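Local coordinates for protein VIN1 (Oscarella pearsei, PDB 6BFI) that binds actin filaments and may play a role in cell-cell adhesion, as a sponge homolog of vinculin, at residues L325-I328 with L329-L332. Sequence-based numbering, arbitrary orientation.
Sequences LDQI and LKEL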
ATOM      1  N   LEU A 325     -15.066   1.593  30.589  1.00 66.25           N
ATOM      2  CA  LEU A 325     -15.054   0.250  30.016  1.00 66.43           C
ATOM      3  C   LEU A 325     -14.375  -0.745  30.950  1.00 68.20           C
ATOM      4  O   LEU A 325     -14.828  -1.889  31.080  1.00 69.47           O
ATOM      5  CB  LEU A 325     -14.370   0.269  28.650  1.00 65.82           C
ATOM      6  CG  LEU A 325     -15.318   0.444  27.464  1.00 66.45           C
ATOM      7  CD1 LEU A 325     -14.566   0.920  26.233  1.00 69.80           C
ATOM      8  CD2 LEU A 325     -16.040  -0.865  27.178  1.00 66.65           C
ATOM      9  N   ASP A 326     -13.292  -0.330  31.613  1.00 69.67           N
ATOM     10  CA  ASP A 326     -12.652  -1.206  32.589  1.00 73.36           C
ATOM     11  C   ASP A 326     -13.602  -1.549  33.731  1.00 69.84           C
ATOM     12  O   ASP A 326     -13.648  -2.698  34.189  1.00 69.07           O
ATOM     13  CB  ASP A 326     -11.378  -0.556  33.128  1.00 82.40           C
ATOM     14  CG  ASP A 326     -10.121  -1.142  32.517  1.00 90.18           C
ATOM     15  OD1 ASP A 326     -10.106  -2.361  32.242  1.00 93.19           O
ATOM     16  OD2 ASP A 326      -9.149  -0.385  32.313  1.00 94.11           O
ATOM     17  N   GLN A 327     -14.374  -0.565  34.201  1.00 68.86           N
ATOM     18  CA  GLN A 327     -15.346  -0.833  35.257  1.00 71.15           C
ATOM     19  C   GLN A 327     -16.401  -1.832  34.793  1.00 70.74           C
ATOM     20  O   GLN A 327     -16.743  -2.773  35.524  1.00 71.21           O
ATOM     21  CB  GLN A 327     -16.000   0.472  35.712  1.00 71.11           C
ATOM     22  CG  GLN A 327     -16.932   0.317  36.900  1.00 77.26           C
ATOM     23  CD  GLN A 327     -16.201  -0.076  38.171  1.00 83.34           C
ATOM     24  OE1 GLN A 327     -14.997   0.150  38.306  1.00 84.02           O
ATOM     25  NE2 GLN A 327     -16.928  -0.672  39.111  1.00 85.01           N
ATOM     26  N   ILE A 328     -16.922  -1.648  33.576  1.00 68.25           N
ATOM     27  CA  ILE A 328     -17.884  -2.604  33.031  1.00 67.36           C
ATOM     28  C   ILE A 328     -17.266  -3.996  32.953  1.00 71.91           C
ATOM     29  O   ILE A 328     -17.938  -5.005  33.206  1.00 79.65           O
ATOM     30  CB  ILE A 328     -18.393  -2.131  31.656  1.00 64.66           C
ATOM     31  CG1 ILE A 328     -19.199  -0.838  31.802  1.00 66.30           C
ATOM     32  CG2 ILE A 328     -19.241  -3.206  30.997  1.00 64.36           C
ATOM     33  CD1 ILE A 328     -19.862  -0.387  30.518  1.00 66.40           C
ATOM     34  N   LEU A 329     -15.976  -4.074  32.616  1.00 72.23           N
ATOM     35  CA  LEU A 329     -15.311  -5.372  32.549  1.00 73.69           C
ATOM     36  C   LEU A 329     -15.232  -6.025  33.923  1.00 78.41           C
ATOM     37  O   LEU A 329     -15.480  -7.230  34.061  1.00 79.18           O
ATOM     38  CB  LEU A 329     -13.916  -5.219  31.943  1.00 67.28           C
ATOM     39  CG  LEU A 329     -13.794  -5.589  30.464  1.00 64.08           C
ATOM     40  CD1 LEU A 329     -14.817  -4.837  29.627  1.00 60.53           C
ATOM     41  CD2 LEU A 329     -12.384  -5.322  29.960  1.00 64.23           C
ATOM     42  N   LYS A 330     -14.886  -5.247  34.951  1.00 82.96           N
ATOM     43  CA  LYS A 330     -14.861  -5.789  36.306  1.00 88.03           C
ATOM     44  C   LYS A 330     -16.239  -6.289  36.722  1.00 84.63           C
ATOM     45  O   LYS A 330     -16.361  -7.352  37.343  1.00 87.39           O
ATOM     46  CB  LYS A 330     -14.351  -4.730  37.282  1.00 98.45           C
ATOM     47  CG  LYS A 330     -12.958  -4.218  36.952  1.00107.64           C
ATOM     48  CD  LYS A 330     -12.750  -2.800  37.457  1.00115.54           C
ATOM     49  CE  LYS A 330     -11.465  -2.201  36.904  1.00119.77           C
ATOM     50  NZ  LYS A 330     -11.322  -0.760  37.253  1.00122.49           N
ATOM     51  N   GLU A 331     -17.290  -5.540  36.375  1.00 79.24           N
ATOM     52  CA  GLU A 331     -18.647  -5.975  36.696  1.00 73.86           C
ATOM     53  C   GLU A 331     -18.999  -7.274  35.978  1.00 70.50           C
ATOM     54  O   GLU A 331     -19.615  -8.172  36.567  1.00 70.01           O
ATOM     55  CB  GLU A 331     -19.645  -4.873  36.341  1.00 74.39           C
ATOM     56  CG  GLU A 331     -19.531  -3.635  37.219  1.00 83.39           C
ATOM     57  CD  GLU A 331     -20.467  -2.519  36.792  1.00 89.17           C
ATOM     58  OE1 GLU A 331     -20.409  -2.104  35.616  1.00 88.17           O
ATOM     59  OE2 GLU A 331     -21.268  -2.061  37.634  1.00 94.11           O
ATOM     60  N   LEU A 332     -18.611  -7.397  34.705  1.00 66.71           N
ATOM     61  CA  LEU A 332     -18.885  -8.625  33.966  1.00 64.23           C
ATOM     62  C   LEU A 332     -18.142  -9.812  34.566  1.00 70.10           C
ATOM     63  O   LEU A 332     -18.692 -10.916  34.657  1.00 70.09           O
ATOM     64  CB  LEU A 332     -18.511  -8.453  32.496  1.00 58.86           C
ATOM     65  CG  LEU A 332     -19.566  -7.798  31.606  1.00 58.51           C
ATOM     66  CD1 LEU A 332     -19.010  -7.575  30.208  1.00 59.87           C
ATOM     67  CD2 LEU A 332     -20.824  -8.651  31.558  1.00 57.74           C
TER
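Two successive turns of the amphipathic helix 312-338 meet here, with Ile328 set against Leu332 and Asp326 and Gln327 bordering Lys330. Four i to i+4 backbone hydrogen bonds tie the turns together, from Leu329 N to Leu325 O, Lys330 N to Asp326 O, Glu331 N to Gln327 O and Leu332 N to Ile328 O, each 2.9 Å long. On the apolar side, CG2 of Ile328 lies 4.4 Å from CD1 of Leu332, a loose contact, while CD1 of Leu329 comes within 3.3 Å of the carbonyl O of Leu325. Ile328 and Leu332 also rest on helix 344-375, through Ala353 and Leu349 respectively; Leu325 lies on Ile299 and Leu329 on Val295 of helix 289-306, and Leu325 also reaches Leu360 of helix 344-375. On the polar side, Lys330, its CG anti to the carbonyl carbon (chi1 -59°) and the chain extended beyond, runs back over the preceding turn and brings CE to 4.1 Å from CB of Asp326. Its NZ stays 5.4 Å from OD1 of that aspartate, whose OD2 instead forms a salt bridge with Arg303. Gln327, bent at chi2 (67°), crosses the lysine at about a right angle, with OE1 3.8 Å from CD of Lys330. Apolar residues turned to neighbouring helices and a polar face along the other side are characteristic of the helical bundles of the vinculin/alpha-catenin family.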